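Local coordinates for serine protease pet (Escherichia coli, PDB 4OM9), which probably acts as a secreted serine protease, an autotransporter enterotoxin with a peptidase region and a long beta-helix in its passenger domain, at residues L487-D499 with I509-T521. Residues are numbered along the deposited sequence; the frame is centred on the assembly and turned at random.
Sequences LDTKQDNARLILD and IKNAPLVMQGHAT
Asp499 meets His519 and Gln517 through separate carboxylate oxygens. His519 ND1 donates to Asp499 OD2 over 2.9 Å; the oxygen lies near the imidazole plane, whereas the nitrogen stands above the carboxylate, the planes 84° apart. Gln517 NE2 makes a bent 3.0 Å bond to Asp499 OD1 on its syn side and also donates to Gly518 O, bridging two acceptors 2.8 Å apart. Gln517 CG sits between the backbone N and the carbonyl carbon (chi1 67°), and the extended chain beyond carries the amide to Asp499. Tyr620 N holds Gln517 OE1 and Asp522 binds His519 NE2, limiting rotation of both side chains.

Upstream, strands 496-498 and 514-516 run parallel: Leu496 N donates to Pro513 O, Val515 N to Leu496 O and Leu498 N to Val515 O. Leu496 and Leu514 lie side by side on one face, Ile497 and Val515 on the other. At the preceding turn Pro513 packs CD against Gln491 O and Ala494 O, and CG against Asp492 O. Nearer the start of both segments, Asn511 ND2 donates to Leu487 O (2.9 Å).

Backbone bonds and aliphatic contacts thus join successive beta-helix coils; a histidine bonded to two carboxylates is probably biased toward the protonated form.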
loop_
_atom_site.group_PDB
_atom_site.type_symbol
_atom_site.label_atom_id
_atom_site.label_comp_id
_atom_site.label_asym_id
_atom_site.label_seq_id
_atom_site.Cartn_x
_atom_site.Cartn_y
_atom_site.Cartn_z
ATOM N N LEU A 487 10.452 13.726 18.708
ATOM C CA LEU A 487 10.518 13.559 20.154
ATOM C C LEU A 487 11.698 14.353 20.690
ATOM O O LEU A 487 12.646 14.622 19.954
ATOM C CB LEU A 487 10.609 12.086 20.533
ATOM C CG LEU A 487 9.235 11.410 20.514
ATOM C CD1 LEU A 487 9.345 9.939 20.757
ATOM C CD2 LEU A 487 8.375 12.037 21.588
ATOM N N ASP A 488 11.616 14.748 21.960
ATOM C CA ASP A 488 12.603 15.638 22.574
ATOM C C ASP A 488 13.924 14.949 22.853
ATOM O O ASP A 488 14.981 15.584 22.889
ATOM C CB ASP A 488 12.057 16.218 23.882
ATOM C CG ASP A 488 11.148 17.402 23.657
ATOM O OD1 ASP A 488 11.130 17.922 22.521
ATOM O OD2 ASP A 488 10.463 17.824 24.616
ATOM N N THR A 489 13.836 13.648 23.079
ATOM C CA THR A 489 14.982 12.819 23.397
ATOM C C THR A 489 14.994 11.578 22.490
ATOM O O THR A 489 13.939 11.016 22.157
ATOM C CB THR A 489 14.962 12.437 24.895
ATOM O OG1 THR A 489 15.959 13.201 25.587
ATOM C CG2 THR A 489 15.232 10.967 25.118
ATOM N N LYS A 490 16.192 11.188 22.065
ATOM C CA LYS A 490 16.387 10.031 21.210
ATOM C C LYS A 490 15.772 8.792 21.843
ATOM O O LYS A 490 16.189 8.377 22.926
ATOM C CB LYS A 490 17.888 9.817 20.956
ATOM C CG LYS A 490 18.235 8.794 19.889
ATOM C CD LYS A 490 19.752 8.577 19.870
ATOM C CE LYS A 490 20.211 7.849 18.619
ATOM N NZ LYS A 490 19.235 6.837 18.137
ATOM N N GLN A 491 14.770 8.224 21.169
ATOM C CA GLN A 491 14.022 7.065 21.666
ATOM C C GLN A 491 13.840 6.028 20.550
ATOM O O GLN A 491 12.983 6.181 19.679
ATOM C CB GLN A 491 12.646 7.494 22.224
ATOM C CG GLN A 491 12.712 8.303 23.507
ATOM C CD GLN A 491 11.395 9.008 23.834
ATOM O OE1 GLN A 491 10.314 8.432 23.691
ATOM N NE2 GLN A 491 11.485 10.266 24.269
ATOM N N ASP A 492 14.637 4.967 20.593
ATOM C CA ASP A 492 14.714 4.029 19.480
ATOM C C ASP A 492 13.523 3.089 19.408
ATOM O O ASP A 492 13.374 2.348 18.435
ATOM C CB ASP A 492 16.000 3.204 19.563
ATOM C CG ASP A 492 17.246 4.032 19.302
ATOM O OD1 ASP A 492 17.130 5.153 18.762
ATOM O OD2 ASP A 492 18.345 3.551 19.636
ATOM N N ASN A 493 12.681 3.110 20.435
ATOM C CA ASN A 493 11.535 2.216 20.475
ATOM C C ASN A 493 10.246 2.930 20.090
ATOM O O ASN A 493 9.205 2.299 19.906
ATOM C CB ASN A 493 11.422 1.576 21.855
ATOM C CG ASN A 493 12.594 0.651 22.156
ATOM O OD1 ASN A 493 13.353 0.288 21.258
ATOM N ND2 ASN A 493 12.746 0.267 23.421
ATOM N N ALA A 494 10.331 4.245 19.926
ATOM C CA ALA A 494 9.166 5.037 19.553
ATOM C C ALA A 494 8.855 4.926 18.059
ATOM O O ALA A 494 8.825 5.932 17.336
ATOM C CB ALA A 494 9.378 6.494 19.945
ATOM N N ARG A 495 8.598 3.704 17.603
ATOM C CA ARG A 495 8.430 3.449 16.179
ATOM C C ARG A 495 7.046 3.812 15.700
ATOM O O ARG A 495 6.057 3.250 16.159
ATOM C CB ARG A 495 8.710 1.978 15.849
ATOM C CG ARG A 495 10.186 1.621 15.835
ATOM C CD ARG A 495 10.422 0.151 15.557
ATOM N NE ARG A 495 11.118 -0.488 16.665
ATOM C CZ ARG A 495 12.436 -0.612 16.750
ATOM N NH1 ARG A 495 13.227 -0.137 15.790
ATOM N NH2 ARG A 495 12.964 -1.214 17.809
ATOM N N LEU A 496 6.995 4.778 14.784
ATOM C CA LEU A 496 5.788 5.109 14.042
ATOM C C LEU A 496 5.787 4.316 12.742
ATOM O O LEU A 496 6.686 4.479 11.899
ATOM C CB LEU A 496 5.706 6.605 13.754
ATOM C CG LEU A 496 4.557 6.990 12.823
ATOM C CD1 LEU A 496 3.227 6.535 13.409
ATOM C CD2 LEU A 496 4.541 8.484 12.507
ATOM N N ILE A 497 4.782 3.450 12.603
ATOM C CA ILE A 497 4.638 2.569 11.452
ATOM C C ILE A 497 3.432 2.963 10.599
ATOM O O ILE A 497 2.312 2.980 11.080
ATOM C CB ILE A 497 4.497 1.111 11.913
ATOM C CG1 ILE A 497 5.706 0.727 12.769
ATOM C CG2 ILE A 497 4.345 0.177 10.716
ATOM C CD1 ILE A 497 5.387 -0.239 13.898
ATOM N N LEU A 498 3.665 3.315 9.343
ATOM C CA LEU A 498 2.575 3.706 8.458
ATOM C C LEU A 498 2.244 2.542 7.532
ATOM O O LEU A 498 3.133 2.071 6.783
ATOM C CB LEU A 498 2.938 4.950 7.651
ATOM C CG LEU A 498 2.884 6.356 8.290
ATOM C CD1 LEU A 498 2.422 6.376 9.778
ATOM C CD2 LEU A 498 4.198 7.094 8.113
ATOM N N ASP A 499 0.985 2.093 7.617
ATOM C CA ASP A 499 0.397 0.922 6.931
ATOM C C ASP A 499 -0.478 1.289 5.754
ATOM O O ASP A 499 -0.987 0.403 5.040
ATOM C CB ASP A 499 -0.514 0.132 7.893
ATOM C CG ASP A 499 -0.056 -1.262 8.096
ATOM O OD1 ASP A 499 1.025 -1.570 7.576
ATOM O OD2 ASP A 499 -0.742 -2.039 8.783
ATOM N N ILE A 509 11.320 13.724 10.773
ATOM C CA ILE A 509 11.527 12.713 11.791
ATOM C C ILE A 509 12.708 13.072 12.663
ATOM O O ILE A 509 13.816 13.202 12.166
ATOM C CB ILE A 509 11.829 11.363 11.174
ATOM C CG1 ILE A 509 10.939 11.112 9.963
ATOM C CG2 ILE A 509 11.699 10.282 12.210
ATOM C CD1 ILE A 509 9.524 10.815 10.332
ATOM N N LYS A 510 12.485 13.207 13.963
ATOM C CA LYS A 510 13.563 13.532 14.880
ATOM C C LYS A 510 13.468 12.641 16.099
ATOM O O LYS A 510 12.406 12.564 16.733
ATOM C CB LYS A 510 13.514 15.006 15.283
ATOM C CG LYS A 510 13.726 15.956 14.126
ATOM C CD LYS A 510 13.441 17.407 14.512
ATOM C CE LYS A 510 13.035 18.202 13.280
ATOM N NZ LYS A 510 13.670 19.539 13.214
ATOM N N ASN A 511 14.566 11.939 16.374
ATOM C CA ASN A 511 14.776 11.212 17.619
ATOM C C ASN A 511 13.950 9.934 17.794
ATOM O O ASN A 511 14.107 9.250 18.803
ATOM C CB ASN A 511 14.532 12.155 18.823
ATOM C CG ASN A 511 15.738 13.072 19.111
ATOM O OD1 ASN A 511 16.877 12.707 18.844
ATOM N ND2 ASN A 511 15.477 14.265 19.654
ATOM N N ALA A 512 13.101 9.599 16.822
ATOM C CA ALA A 512 12.200 8.438 16.941
ATOM C C ALA A 512 11.971 7.769 15.586
ATOM O O ALA A 512 11.815 8.450 14.586
ATOM C CB ALA A 512 10.852 8.867 17.555
ATOM N N PRO A 513 11.940 6.429 15.540
ATOM C CA PRO A 513 11.956 5.758 14.230
ATOM C C PRO A 513 10.651 5.850 13.418
ATOM O O PRO A 513 9.549 5.907 13.960
ATOM C CB PRO A 513 12.243 4.287 14.586
ATOM C CG PRO A 513 12.662 4.296 16.037
ATOM C CD PRO A 513 11.960 5.465 16.650
ATOM N N LEU A 514 10.817 5.871 12.102
ATOM C CA LEU A 514 9.725 5.776 11.164
ATOM C C LEU A 514 9.866 4.488 10.347
ATOM O O LEU A 514 10.974 4.093 9.952
ATOM C CB LEU A 514 9.684 6.981 10.230
ATOM C CG LEU A 514 8.404 7.022 9.385
ATOM C CD1 LEU A 514 7.263 7.599 10.214
ATOM C CD2 LEU A 514 8.599 7.823 8.121
ATOM N N VAL A 515 8.726 3.853 10.110
ATOM C CA VAL A 515 8.627 2.646 9.304
ATOM C C VAL A 515 7.512 2.806 8.294
ATOM O O VAL A 515 6.376 3.143 8.652
ATOM C CB VAL A 515 8.342 1.413 10.153
ATOM C CG1 VAL A 515 8.040 0.227 9.262
ATOM C CG2 VAL A 515 9.536 1.127 11.055
ATOM N N MET A 516 7.859 2.626 7.028
ATOM C CA MET A 516 6.884 2.568 5.961
ATOM C C MET A 516 6.840 1.132 5.435
ATOM O O MET A 516 7.890 0.527 5.129
ATOM C CB MET A 516 7.231 3.543 4.831
ATOM C CG MET A 516 7.337 5.002 5.227
ATOM S SD MET A 516 8.052 5.934 3.855
ATOM C CE MET A 516 8.120 7.582 4.541
ATOM N N GLN A 517 5.630 0.593 5.336
ATOM C CA GLN A 517 5.427 -0.778 4.887
ATOM C C GLN A 517 4.043 -0.954 4.310
ATOM O O GLN A 517 3.158 -0.120 4.545
ATOM C CB GLN A 517 5.616 -1.769 6.043
ATOM C CG GLN A 517 4.539 -1.637 7.126
ATOM C CD GLN A 517 4.430 -2.868 8.022
ATOM O OE1 GLN A 517 5.375 -3.228 8.735
ATOM N NE2 GLN A 517 3.252 -3.506 8.005
ATOM N N GLY A 518 3.847 -2.060 3.589
ATOM C CA GLY A 518 2.523 -2.432 3.127
ATOM C C GLY A 518 1.632 -2.929 4.261
ATOM O O GLY A 518 2.043 -3.008 5.422
ATOM N N HIS A 519 0.401 -3.284 3.926
ATOM C CA HIS A 519 -0.530 -3.754 4.943
ATOM C C HIS A 519 -0.932 -5.200 4.678
ATOM O O HIS A 519 -1.351 -5.560 3.564
ATOM C CB HIS A 519 -1.774 -2.840 5.012
ATOM C CG HIS A 519 -2.885 -3.389 5.857
ATOM N ND1 HIS A 519 -2.822 -3.438 7.239
ATOM C CD2 HIS A 519 -4.092 -3.910 5.520
ATOM C CE1 HIS A 519 -3.934 -3.978 7.707
ATOM N NE2 HIS A 519 -4.723 -4.269 6.684
ATOM N N ALA A 520 -0.765 -6.039 5.694
ATOM C CA ALA A 520 -1.145 -7.440 5.578
ATOM C C ALA A 520 -2.666 -7.491 5.513
ATOM O O ALA A 520 -3.357 -6.917 6.372
ATOM C CB ALA A 520 -0.621 -8.258 6.747
ATOM N N THR A 521 -3.190 -8.131 4.478
ATOM C CA THR A 521 -4.639 -8.130 4.266
ATOM C C THR A 521 -5.350 -8.742 5.466
ATOM O O THR A 521 -4.957 -9.768 5.967
ATOM C CB THR A 521 -4.972 -8.849 2.960
ATOM O OG1 THR A 521 -4.504 -8.032 1.877
ATOM C CG2 THR A 521 -6.490 -9.090 2.810
HETATM O O HOH W 1 15.604 6.867 17.511
HETATM O O HOH W 2 0.285 -4.774 8.467
#